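Local coordinates for protein alpha-galactosidase (PDB 3A5V) that hydrolyses terminal alpha-galactosyl residues from its substrates as a tetrameric family 27 glycoside hydrolase, at residues 163-168 / 174-179; 204-209 / 224-229; 219-224 / 312-317; 242-247 / 283-288. One frame throughout, in Å; residues are numbered along the deposited sequence.

Contact 1: residues 163-168 / 174-179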
loop_
_atom_site.group_PDB
_atom_site.type_symbol
_atom_site.label_atom_id
_atom_site.label_comp_id
_atom_site.label_asym_id
_atom_site.label_seq_id
_atom_site.Cartn_x
_atom_site.Cartn_y
_atom_site.Cartn_z
ATOM N N TYR A 163 28.441 8.391 -5.746
ATOM C CA TYR A 163 27.201 8.826 -5.110
ATOM C C TYR A 163 26.462 7.612 -4.531
ATOM O O TYR A 163 25.837 6.840 -5.273
ATOM C CB TYR A 163 26.334 9.598 -6.126
ATOM C CG TYR A 163 25.080 10.287 -5.573
ATOM C CD1 TYR A 163 24.968 10.644 -4.225
ATOM C CD2 TYR A 163 24.035 10.631 -6.426
ATOM C CE1 TYR A 163 23.814 11.308 -3.732
ATOM C CE2 TYR A 163 22.892 11.298 -5.957
ATOM C CZ TYR A 163 22.785 11.626 -4.615
ATOM O OH TYR A 163 21.639 12.258 -4.176
ATOM N N SER A 164 26.577 7.453 -3.213
ATOM C CA SER A 164 26.009 6.316 -2.487
ATOM C C SER A 164 24.713 6.800 -1.823
ATOM O O SER A 164 24.757 7.605 -0.896
ATOM C CB SER A 164 27.025 5.780 -1.461
ATOM O OG SER A 164 26.450 4.977 -0.440
ATOM N N LEU A 165 23.568 6.342 -2.330
ATOM C CA LEU A 165 22.281 6.667 -1.684
ATOM C C LEU A 165 22.105 5.889 -0.400
ATOM O O LEU A 165 22.421 4.694 -0.330
ATOM C CB LEU A 165 21.088 6.389 -2.612
ATOM C CG LEU A 165 20.400 7.627 -3.177
ATOM C CD1 LEU A 165 21.386 8.489 -3.989
ATOM C CD2 LEU A 165 19.189 7.249 -3.996
ATOM N N CYS A 166 21.568 6.567 0.608
ATOM C CA CYS A 166 21.210 5.927 1.862
ATOM C C CYS A 166 19.762 6.309 2.254
ATOM O O CYS A 166 19.540 7.021 3.236
ATOM C CB CYS A 166 22.230 6.300 2.955
ATOM S SG CYS A 166 21.971 5.456 4.562
ATOM N N ASN A 167 18.789 5.807 1.481
ATOM C CA ASN A 167 17.365 6.043 1.755
ATOM C C ASN A 167 16.601 4.754 2.125
ATOM O O ASN A 167 15.381 4.735 2.167
ATOM C CB ASN A 167 16.700 6.834 0.613
ATOM C CG ASN A 167 15.969 5.933 -0.404
ATOM O OD1 ASN A 167 16.431 4.837 -0.750
ATOM N ND2 ASN A 167 14.827 6.406 -0.874
ATOM N N TRP A 168 17.361 3.678 2.371
ATOM C CA TRP A 168 16.883 2.484 3.046
ATOM C C TRP A 168 15.824 1.718 2.244
ATOM O O TRP A 168 15.017 0.994 2.826
ATOM C CB TRP A 168 16.278 2.842 4.414
ATOM C CG TRP A 168 16.954 3.971 5.199
ATOM C CD1 TRP A 168 18.294 4.099 5.502
ATOM C CD2 TRP A 168 16.295 5.098 5.793
ATOM N NE1 TRP A 168 18.497 5.246 6.248
ATOM C CE2 TRP A 168 17.289 5.868 6.453
ATOM C CE3 TRP A 168 14.953 5.520 5.851
ATOM C CZ2 TRP A 168 16.985 7.044 7.161
ATOM C CZ3 TRP A 168 14.649 6.695 6.561
ATOM C CH2 TRP A 168 15.668 7.434 7.215
ATOM N N TRP A 174 16.016 1.134 -6.518
ATOM C CA TRP A 174 16.412 0.202 -7.597
ATOM C C TRP A 174 15.717 0.523 -8.933
ATOM O O TRP A 174 16.197 0.118 -9.996
ATOM C CB TRP A 174 16.168 -1.273 -7.187
ATOM C CG TRP A 174 14.822 -1.479 -6.547
ATOM C CD1 TRP A 174 13.621 -1.656 -7.186
ATOM C CD2 TRP A 174 14.534 -1.454 -5.143
ATOM N NE1 TRP A 174 12.608 -1.771 -6.253
ATOM C CE2 TRP A 174 13.143 -1.649 -4.995
ATOM C CE3 TRP A 174 15.330 -1.313 -3.988
ATOM C CZ2 TRP A 174 12.515 -1.714 -3.733
ATOM C CZ3 TRP A 174 14.714 -1.372 -2.733
ATOM C CH2 TRP A 174 13.313 -1.564 -2.616
ATOM N N ASN A 175 14.584 1.235 -8.865
ATOM C CA ASN A 175 13.900 1.777 -10.049
ATOM C C ASN A 175 14.322 3.226 -10.340
ATOM O O ASN A 175 14.724 3.543 -11.459
ATOM C CB ASN A 175 12.361 1.724 -9.893
ATOM C CG ASN A 175 11.837 0.320 -9.588
ATOM O OD1 ASN A 175 12.218 -0.673 -10.232
ATOM N ND2 ASN A 175 10.937 0.236 -8.604
ATOM N N PHE A 176 14.210 4.111 -9.342
ATOM C CA PHE A 176 14.337 5.549 -9.601
ATOM C C PHE A 176 15.759 6.102 -9.621
ATOM O O PHE A 176 16.019 7.130 -10.256
ATOM C CB PHE A 176 13.398 6.411 -8.715
ATOM C CG PHE A 176 13.864 6.589 -7.263
ATOM C CD1 PHE A 176 14.955 7.418 -6.947
ATOM C CD2 PHE A 176 13.162 5.972 -6.211
ATOM C CE1 PHE A 176 15.363 7.605 -5.606
ATOM C CE2 PHE A 176 13.581 6.136 -4.851
ATOM C CZ PHE A 176 14.692 6.958 -4.562
ATOM N N ALA A 177 16.669 5.429 -8.924
ATOM C CA ALA A 177 17.999 6.006 -8.645
ATOM C C ALA A 177 19.094 5.457 -9.559
ATOM O O ALA A 177 20.244 5.869 -9.473
ATOM C CB ALA A 177 18.377 5.764 -7.176
ATOM N N SER A 178 18.729 4.536 -10.444
ATOM C CA SER A 178 19.732 3.715 -11.126
ATOM C C SER A 178 20.590 4.476 -12.135
ATOM O O SER A 178 21.715 4.068 -12.410
ATOM C CB SER A 178 19.081 2.499 -11.794
ATOM O OG SER A 178 17.993 2.913 -12.586
ATOM N N THR A 179 20.072 5.560 -12.703
ATOM C CA THR A 179 20.878 6.332 -13.652
ATOM C C THR A 179 21.452 7.599 -13.008
ATOM O O THR A 179 22.242 8.298 -13.626
ATOM C CB THR A 179 20.094 6.719 -14.945
ATOM O OG1 THR A 179 19.096 7.692 -14.630
ATOM C CG2 THR A 179 19.431 5.485 -15.588
#
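Leu165, on strand 162-165, meets Phe176 and Ala177 at the close of helix 173-176, inside one beta-alpha-beta unit of the catalytic (beta/alpha)8 barrel, whose next strand is 183-185. The tight part is small and apolar. CD2 of Leu165 lies 3.6 Å from CB of Ala177, and the same methyl is 4.2 Å from CE1 of Phe176, reaching that ring at a slant. Leu165 has chi1 -107°, well off a staggered value. Its other methyl, CD1, serves its own strand, standing 3.5 Å above the ring plane of Tyr163 and offset toward the rim.

Past the helix end the surroundings change to partly exposed residues and to the tetramer. Ser178 and Thr179 pack on Tyr132 of the second subunit, and Thr179 OG1 is bonded to Gln134 NE2 of that subunit. Phe176, although buried and part of the tight side, also meets Gly135 of the same neighbouring subunit.

The polar margin of the contact is at Asn167. Here a polar group approaches an aromatic edge without a hydrogen bond between them, the amide and ring planes being almost perpendicular at 89°. The phenyl ring reaches this place because CG of Phe176 sits between the backbone N and the carbonyl carbon, chi1 77°. The amide is held by the loop instead: ND2 donates to Glu170 O, and OD1 takes a weak bond from Gly169 N. Towards the phenyl ring, Asn167 ND2 lies in the ring plane, 3.7 Å from Phe176 CZ.

Contact 2: residues 204-209 / 224-229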
loop_
_atom_site.group_PDB
_atom_site.type_symbol
_atom_site.label_atom_id
_atom_site.label_comp_id
_atom_site.label_asym_id
_atom_site.label_seq_id
_atom_site.Cartn_x
_atom_site.Cartn_y
_atom_site.Cartn_z
ATOM N N THR A 204 9.539 -7.217 6.317
ATOM C CA THR A 204 10.275 -8.421 5.905
ATOM C C THR A 204 10.493 -8.484 4.373
ATOM O O THR A 204 11.170 -9.383 3.867
ATOM C CB THR A 204 9.560 -9.696 6.384
ATOM O OG1 THR A 204 8.248 -9.715 5.831
ATOM C CG2 THR A 204 9.470 -9.738 7.933
ATOM N N THR A 205 9.921 -7.536 3.642
ATOM C CA THR A 205 10.055 -7.541 2.180
ATOM C C THR A 205 10.542 -6.196 1.664
ATOM O O THR A 205 10.554 -5.196 2.414
ATOM C CB THR A 205 8.724 -7.905 1.448
ATOM O OG1 THR A 205 7.839 -6.778 1.466
ATOM C CG2 THR A 205 8.042 -9.146 2.075
ATOM N N TYR A 206 10.933 -6.185 0.380
ATOM C CA TYR A 206 11.430 -4.996 -0.332
ATOM C C TYR A 206 10.449 -3.830 -0.242
ATOM O O TYR A 206 10.852 -2.674 -0.358
ATOM C CB TYR A 206 11.701 -5.317 -1.834
ATOM C CG TYR A 206 10.398 -5.611 -2.559
ATOM C CD1 TYR A 206 9.873 -6.898 -2.579
ATOM C CD2 TYR A 206 9.651 -4.576 -3.150
ATOM C CE1 TYR A 206 8.646 -7.175 -3.189
ATOM C CE2 TYR A 206 8.421 -4.838 -3.754
ATOM C CZ TYR A 206 7.938 -6.138 -3.777
ATOM O OH TYR A 206 6.729 -6.404 -4.362
ATOM N N ASP A 207 9.159 -4.131 -0.057
ATOM C CA ASP A 207 8.120 -3.103 -0.054
ATOM C C ASP A 207 7.841 -2.568 1.368
ATOM O O ASP A 207 7.142 -3.195 2.170
ATOM C CB ASP A 207 6.845 -3.657 -0.698
ATOM C CG ASP A 207 5.823 -2.571 -1.005
ATOM O OD1 ASP A 207 6.138 -1.366 -0.881
ATOM O OD2 ASP A 207 4.693 -2.936 -1.362
ATOM N N CYS A 208 8.357 -1.383 1.657
ATOM C CA CYS A 208 8.458 -0.930 3.039
ATOM C C CYS A 208 8.317 0.580 3.191
ATOM O O CYS A 208 8.971 1.346 2.480
ATOM C CB CYS A 208 9.815 -1.397 3.588
ATOM S SG CYS A 208 10.022 -1.063 5.329
ATOM N N VAL A 209 7.470 1.024 4.124
ATOM C CA VAL A 209 7.363 2.462 4.394
ATOM C C VAL A 209 8.037 2.885 5.716
ATOM O O VAL A 209 8.021 4.065 6.076
ATOM C CB VAL A 209 5.879 2.967 4.406
ATOM C CG1 VAL A 209 5.192 2.665 3.081
ATOM C CG2 VAL A 209 5.138 2.362 5.544
ATOM N N ALA A 224 16.883 -8.430 -0.217
ATOM C CA ALA A 224 17.808 -8.268 -1.335
ATOM C C ALA A 224 17.480 -9.149 -2.541
ATOM O O ALA A 224 17.722 -8.741 -3.681
ATOM C CB ALA A 224 19.241 -8.547 -0.875
ATOM N N VAL A 225 16.975 -10.360 -2.288
ATOM C CA VAL A 225 16.778 -11.332 -3.389
ATOM C C VAL A 225 15.721 -10.854 -4.400
ATOM O O VAL A 225 15.753 -11.275 -5.575
ATOM C CB VAL A 225 16.455 -12.779 -2.894
ATOM C CG1 VAL A 225 17.622 -13.343 -2.037
ATOM C CG2 VAL A 225 15.107 -12.825 -2.140
ATOM N N ALA A 226 14.795 -9.990 -3.945
ATOM C CA ALA A 226 13.780 -9.404 -4.831
ATOM C C ALA A 226 14.347 -8.353 -5.782
ATOM O O ALA A 226 13.828 -8.176 -6.873
ATOM C CB ALA A 226 12.599 -8.780 -4.015
ATOM N N VAL A 227 15.409 -7.660 -5.377
ATOM C CA VAL A 227 15.867 -6.478 -6.133
ATOM C C VAL A 227 17.189 -6.667 -6.894
ATOM O O VAL A 227 17.585 -5.791 -7.680
ATOM C CB VAL A 227 15.877 -5.185 -5.253
ATOM C CG1 VAL A 227 14.461 -4.916 -4.697
ATOM C CG2 VAL A 227 16.889 -5.286 -4.069
ATOM N N SER A 228 17.847 -7.807 -6.678
ATOM C CA SER A 228 19.096 -8.164 -7.385
ATOM C C SER A 228 18.949 -7.976 -8.883
ATOM O O SER A 228 19.883 -7.535 -9.563
ATOM C CB SER A 228 19.479 -9.630 -7.111
ATOM O OG SER A 228 19.966 -9.792 -5.788
ATOM N N GLN A 229 17.755 -8.294 -9.395
ATOM C CA GLN A 229 17.478 -8.181 -10.832
ATOM C C GLN A 229 17.770 -6.771 -11.415
ATOM O O GLN A 229 17.929 -6.631 -12.633
ATOM C CB GLN A 229 16.005 -8.544 -11.116
ATOM C CG GLN A 229 14.999 -7.644 -10.373
ATOM C CD GLN A 229 13.555 -8.046 -10.660
ATOM O OE1 GLN A 229 13.145 -8.099 -11.814
ATOM N NE2 GLN A 229 12.787 -8.319 -9.610
#
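Tyr206 in the loop between strand 183-185 and helix 217-227 leans on Ala226 and Val227 of that helix. At its root, CB lies 4.0 Å from CG1 of Val227 and is also in reach of CB of Ala226. One bond further out, CG is 4.1 Å from the alanine methyl. CD1 then makes the closest approach, 3.6 Å from Ala226 CB, which comes at the ring from an oblique direction. The crowded position of CG, between the backbone N and the carbonyl carbon (chi1 67°), turns the ring so that CD1 meets the alanine. Past CD1 the ring draws off from the helix segment, and the hydroxyl end has no neighbour in it.

Residues of other elements extend the patch. Trp174 of helix 173-176 touches both Tyr206 and Val227, and so does Leu210 of the second subunit, which places the tyrosine by a subunit interface of the barrel domain. Just beyond, Gln229 folds back so that NE2 donates to Ala226 O at 2.9 Å in a straight bond of 178°, and also to Ala200 O of the second subunit. With no hydrogen bond joining loop to helix, the direct contact is apolar, consistent with dispersion and shape fit rather than polar bonds.

Contact 3: residues 219-224 / 312-317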
loop_
_atom_site.group_PDB
_atom_site.type_symbol
_atom_site.label_atom_id
_atom_site.label_comp_id
_atom_site.label_asym_id
_atom_site.label_seq_id
_atom_site.Cartn_x
_atom_site.Cartn_y
_atom_site.Cartn_z
ATOM N N ASN A 219 17.081 -11.074 7.644
ATOM C CA ASN A 219 16.055 -10.100 7.237
ATOM C C ASN A 219 16.478 -9.379 5.950
ATOM O O ASN A 219 15.706 -9.275 4.985
ATOM C CB ASN A 219 15.774 -9.097 8.387
ATOM C CG ASN A 219 14.809 -7.983 7.983
ATOM O OD1 ASN A 219 15.196 -7.021 7.292
ATOM N ND2 ASN A 219 13.546 -8.094 8.425
ATOM N N ILE A 220 17.713 -8.876 5.939
ATOM C CA ILE A 220 18.213 -8.166 4.770
ATOM C C ILE A 220 18.337 -9.076 3.544
ATOM O O ILE A 220 17.964 -8.666 2.449
ATOM C CB ILE A 220 19.543 -7.418 5.082
ATOM C CG1 ILE A 220 19.234 -6.224 5.990
ATOM C CG2 ILE A 220 20.245 -6.931 3.790
ATOM C CD1 ILE A 220 20.466 -5.695 6.701
ATOM N N ILE A 221 18.828 -10.307 3.730
ATOM C CA ILE A 221 18.931 -11.239 2.594
ATOM C C ILE A 221 17.559 -11.449 1.915
ATOM O O ILE A 221 17.468 -11.461 0.688
ATOM C CB ILE A 221 19.541 -12.614 2.996
ATOM C CG1 ILE A 221 21.015 -12.435 3.408
ATOM C CG2 ILE A 221 19.405 -13.629 1.821
ATOM C CD1 ILE A 221 21.631 -13.633 4.075
ATOM N N ASN A 222 16.500 -11.621 2.718
ATOM C CA ASN A 222 15.175 -11.885 2.151
ATOM C C ASN A 222 14.625 -10.692 1.369
ATOM O O ASN A 222 13.835 -10.855 0.434
ATOM C CB ASN A 222 14.204 -12.396 3.239
ATOM C CG ASN A 222 14.596 -13.787 3.765
ATOM O OD1 ASN A 222 15.088 -14.636 3.012
ATOM N ND2 ASN A 222 14.391 -14.020 5.072
ATOM N N LYS A 223 15.075 -9.492 1.716
ATOM C CA LYS A 223 14.752 -8.280 0.926
ATOM C C LYS A 223 15.587 -8.160 -0.342
ATOM O O LYS A 223 15.073 -7.824 -1.414
ATOM C CB LYS A 223 14.933 -7.007 1.780
ATOM C CG LYS A 223 13.915 -6.915 2.922
ATOM C CD LYS A 223 14.328 -5.897 3.997
ATOM C CE LYS A 223 13.190 -5.757 5.019
ATOM N NZ LYS A 223 13.627 -5.051 6.286
ATOM N N ALA A 224 16.883 -8.430 -0.217
ATOM C CA ALA A 224 17.808 -8.268 -1.335
ATOM C C ALA A 224 17.480 -9.149 -2.541
ATOM O O ALA A 224 17.722 -8.741 -3.681
ATOM C CB ALA A 224 19.241 -8.547 -0.875
ATOM N N GLN A 312 18.550 -22.543 1.453
ATOM C CA GLN A 312 18.467 -21.695 0.252
ATOM C C GLN A 312 19.611 -22.025 -0.706
ATOM O O GLN A 312 20.714 -22.362 -0.261
ATOM C CB GLN A 312 18.500 -20.205 0.622
ATOM C CG GLN A 312 17.489 -19.851 1.739
ATOM C CD GLN A 312 17.388 -18.363 2.022
ATOM O OE1 GLN A 312 17.890 -17.522 1.266
ATOM N NE2 GLN A 312 16.710 -18.032 3.114
ATOM N N LEU A 313 19.326 -21.950 -2.005
ATOM C CA LEU A 313 20.341 -22.134 -3.054
ATOM C C LEU A 313 20.471 -20.836 -3.858
ATOM O O LEU A 313 19.455 -20.277 -4.293
ATOM C CB LEU A 313 19.935 -23.269 -4.016
ATOM C CG LEU A 313 20.818 -23.469 -5.266
ATOM C CD1 LEU A 313 22.222 -23.903 -4.851
ATOM C CD2 LEU A 313 20.207 -24.467 -6.262
ATOM N N PHE A 314 21.707 -20.375 -4.053
ATOM C CA PHE A 314 21.990 -19.240 -4.935
ATOM C C PHE A 314 22.886 -19.696 -6.086
ATOM O O PHE A 314 23.754 -20.573 -5.912
ATOM C CB PHE A 314 22.702 -18.105 -4.184
ATOM C CG PHE A 314 21.858 -17.438 -3.117
ATOM C CD1 PHE A 314 21.646 -18.054 -1.877
ATOM C CD2 PHE A 314 21.306 -16.175 -3.346
ATOM C CE1 PHE A 314 20.869 -17.423 -0.881
ATOM C CE2 PHE A 314 20.538 -15.537 -2.369
ATOM C CZ PHE A 314 20.320 -16.166 -1.129
ATOM N N SER A 315 22.686 -19.080 -7.244
ATOM C CA SER A 315 23.460 -19.405 -8.440
ATOM C C SER A 315 23.581 -18.167 -9.313
ATOM O O SER A 315 22.576 -17.489 -9.572
ATOM C CB SER A 315 22.754 -20.522 -9.223
ATOM O OG SER A 315 23.423 -20.786 -10.437
ATOM N N GLY A 316 24.797 -17.885 -9.796
ATOM C CA GLY A 316 25.016 -16.745 -10.669
ATOM C C GLY A 316 26.166 -16.921 -11.638
ATOM O O GLY A 316 27.087 -17.664 -11.371
ATOM N N ASN A 317 26.122 -16.233 -12.769
ATOM C CA ASN A 317 27.260 -16.273 -13.696
ATOM C C ASN A 317 28.450 -15.446 -13.244
ATOM O O ASN A 317 28.293 -14.350 -12.659
ATOM C CB ASN A 317 26.845 -15.706 -15.058
ATOM C CG ASN A 317 25.620 -16.377 -15.624
ATOM O OD1 ASN A 317 24.535 -15.803 -15.609
ATOM N ND2 ASN A 317 25.782 -17.597 -16.117
#
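Ile221 of helix 217-227 and Phe314 of strand 311-318 cross at a slant, and the methyl CG2 of the isoleucine stops 4.0 Å from CZ at the outer end of the ring. CG2 points that way because it is anti to the backbone N of Ile221, while CG1 stands beside that N. Phe314 has its CG anti to the carbonyl carbon, chi1 -66°, which sends the ring out from the strand to the helix. Ile260 of helix 251-263 touches both side chains.

Alongside lies an amide pair. Asn222 and Gln312 cross at about a right angle, yet their amide planes are only 29° apart. The 3.8 Å between Asn222 OD1 and Gln312 NE2 is too long for a hydrogen bond, and what links the two is Arg304: its NH1 is hydrogen-bonded both to Asn222 OD1 and to Gln312 OE1.

These pairs lie at the junction between the (beta/alpha)8 barrel and the C-terminal antiparallel beta domain that follows it, as in other family 27 enzymes. The short segments stand well apart, with axes 12.6 Å at closest approach and N-to-C directions 50° apart, and side chains bridge the distance.

Away from the strand, the helix is tied to the loop before it. Lys223 NZ meets Asn219 OD1 at 2.7 Å in the carbonyl plane, on a lone pair, and both NZ and Asn219 ND2 also donate to Cys203 O.

Contact 4: residues 242-247 / 283-288; sequences LEVGNG and EIIMNK
Val244 packs on Ile284 and Ile285 at the end of helix 279-285. CG1 does most of the touching, lying 3.9 Å from CB of Ile284 and equally close to CG2 of Ile285. The second methyl, CG2, meets Ile284, 4.0 Å from its CG2. Standing anti to the backbone N (chi1 -175°), CG1 of the valine is turned toward both isoleucines; the side chain crosses Ile284 obliquely but slides past Ile285 in the opposite direction. Leu270 on strand 268-270 packs against Ile285 as well.

The loop that presents the valine follows strand 236-238 of the (beta/alpha)8 barrel, and the isoleucines belong to a helix after its last strand, 268-270.

No hydrogen bond joins the two segments; those of 242-247 shape its turn. This type II turn runs from Glu243 to Asn246, closed by Asn246 N to Glu243 O at 3.0 Å, with Gly245 at the positive phi such a turn needs. The side chains repeat the link: Asn246 ND2 donates to Glu243 OE1 at 2.9 Å, on the anti side and 30° out of the carboxylate plane. ND2 also donates to Gly271 O. On the helical segment, Asn287 is the N-cap of the next helix, its OD1 receiving Val290 N.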
loop_
_atom_site.group_PDB
_atom_site.type_symbol
_atom_site.label_atom_id
_atom_site.label_comp_id
_atom_site.label_asym_id
_atom_site.label_seq_id
_atom_site.Cartn_x
_atom_site.Cartn_y
_atom_site.Cartn_z
ATOM N N LEU A 242 29.503 -4.245 6.531
ATOM C CA LEU A 242 29.873 -5.542 7.076
ATOM C C LEU A 242 30.148 -5.434 8.581
ATOM O O LEU A 242 30.917 -4.573 9.004
ATOM C CB LEU A 242 31.130 -6.068 6.354
ATOM C CG LEU A 242 30.893 -6.398 4.868
ATOM C CD1 LEU A 242 32.216 -6.422 4.075
ATOM C CD2 LEU A 242 30.108 -7.712 4.685
ATOM N N GLU A 243 29.538 -6.325 9.360
ATOM C CA GLU A 243 29.692 -6.384 10.827
ATOM C C GLU A 243 30.845 -7.290 11.301
ATOM O O GLU A 243 31.092 -7.412 12.508
ATOM C CB GLU A 243 28.374 -6.860 11.472
ATOM C CG GLU A 243 27.203 -5.888 11.294
ATOM C CD GLU A 243 27.204 -4.734 12.300
ATOM O OE1 GLU A 243 28.095 -4.677 13.176
ATOM O OE2 GLU A 243 26.291 -3.886 12.222
ATOM N N VAL A 244 31.538 -7.923 10.352
ATOM C CA VAL A 244 32.569 -8.926 10.654
ATOM C C VAL A 244 33.606 -8.466 11.703
ATOM O O VAL A 244 34.293 -7.439 11.532
ATOM C CB VAL A 244 33.295 -9.396 9.378
ATOM C CG1 VAL A 244 34.271 -10.539 9.730
ATOM C CG2 VAL A 244 32.267 -9.846 8.299
ATOM N N GLY A 245 33.688 -9.209 12.799
ATOM C CA GLY A 245 34.659 -8.906 13.842
ATOM C C GLY A 245 34.075 -8.187 15.037
ATOM O O GLY A 245 34.741 -8.064 16.073
ATOM N N ASN A 246 32.845 -7.692 14.907
ATOM C CA ASN A 246 32.239 -6.926 16.010
ATOM C C ASN A 246 31.800 -7.785 17.207
ATOM O O ASN A 246 31.715 -7.281 18.335
ATOM C CB ASN A 246 31.155 -5.955 15.504
ATOM C CG ASN A 246 31.741 -4.830 14.636
ATOM O OD1 ASN A 246 32.945 -4.505 14.732
ATOM N ND2 ASN A 246 30.902 -4.239 13.780
ATOM N N GLY A 247 31.569 -9.079 16.982
ATOM C CA GLY A 247 31.435 -10.021 18.109
ATOM C C GLY A 247 30.045 -10.579 18.406
ATOM O O GLY A 247 29.924 -11.533 19.164
ATOM N N GLU A 283 40.493 -14.097 7.954
ATOM C CA GLU A 283 40.017 -15.256 7.182
ATOM C C GLU A 283 38.770 -14.911 6.359
ATOM O O GLU A 283 38.626 -15.358 5.210
ATOM C CB GLU A 283 39.741 -16.435 8.124
ATOM C CG GLU A 283 39.346 -17.720 7.409
ATOM C CD GLU A 283 39.106 -18.897 8.355
ATOM O OE1 GLU A 283 39.612 -18.878 9.510
ATOM O OE2 GLU A 283 38.391 -19.835 7.931
ATOM N N ILE A 284 37.878 -14.112 6.946
ATOM C CA ILE A 284 36.616 -13.726 6.275
ATOM C C ILE A 284 36.775 -12.549 5.285
ATOM O O ILE A 284 36.219 -12.563 4.180
ATOM C CB ILE A 284 35.483 -13.406 7.311
ATOM C CG1 ILE A 284 35.238 -14.589 8.286
ATOM C CG2 ILE A 284 34.158 -12.968 6.590
ATOM C CD1 ILE A 284 34.849 -15.946 7.611
ATOM N N ILE A 285 37.540 -11.529 5.666
ATOM C CA ILE A 285 37.568 -10.304 4.850
ATOM C C ILE A 285 38.771 -10.200 3.896
ATOM O O ILE A 285 38.842 -9.262 3.096
ATOM C CB ILE A 285 37.413 -9.014 5.703
ATOM C CG1 ILE A 285 38.685 -8.732 6.535
ATOM C CG2 ILE A 285 36.104 -9.090 6.578
ATOM C CD1 ILE A 285 38.652 -7.399 7.315
ATOM N N MET A 286 39.720 -11.133 3.993
ATOM C CA MET A 286 40.929 -11.025 3.161
ATOM C C MET A 286 41.119 -12.193 2.213
ATOM O O MET A 286 42.254 -12.528 1.848
ATOM C CB MET A 286 42.198 -10.833 4.020
ATOM C CG MET A 286 42.157 -9.613 4.950
ATOM S SD MET A 286 43.777 -9.431 5.763
ATOM C CE MET A 286 43.519 -7.957 6.754
ATOM N N ASN A 287 40.017 -12.812 1.811
ATOM C CA ASN A 287 40.097 -13.951 0.904
ATOM C C ASN A 287 39.940 -13.436 -0.523
ATOM O O ASN A 287 38.844 -13.056 -0.928
ATOM C CB ASN A 287 39.019 -14.990 1.265
ATOM C CG ASN A 287 39.075 -16.241 0.381
ATOM O OD1 ASN A 287 39.264 -16.147 -0.833
ATOM N ND2 ASN A 287 38.894 -17.416 0.993
ATOM N N LYS A 288 41.033 -13.418 -1.281
ATOM C CA LYS A 288 41.022 -12.847 -2.638
ATOM C C LYS A 288 40.036 -13.515 -3.579
ATOM O O LYS A 288 39.531 -12.865 -4.478
ATOM C CB LYS A 288 42.429 -12.889 -3.284
ATOM C CG LYS A 288 43.474 -12.033 -2.545
ATOM C CD LYS A 288 44.870 -12.236 -3.168
ATOM C CE LYS A 288 45.943 -11.569 -2.330
ATOM N NZ LYS A 288 47.258 -11.690 -3.067
#

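How the contacts relate
Contacts 1, 2 and 3 form a connected series, with contact 4 set apart. Contact 1 touches contact 2 where Trp174 CD2 lies 3.5 Å from Val227 CG1, and both also reach the second subunit. Contacts 2 and 3 share Ala224 of helix 217-227; Val225 CG1 packs 3.7 Å from Phe314 CE2, carrying the series on to the C-terminal domain. Contact 4 is about 26 Å from contact 1, centre to centre, on the opposite side of the chain's centre. Bound polyether molecules neighbour Asn317 in contact 3 and Glu283, Met286 and Asn287 in contact 4. In this fold the active site generally lies at the C-terminal ends of the barrel strands, from which 163-168 and 242-247 run on, after strands 162-165 and 236-238.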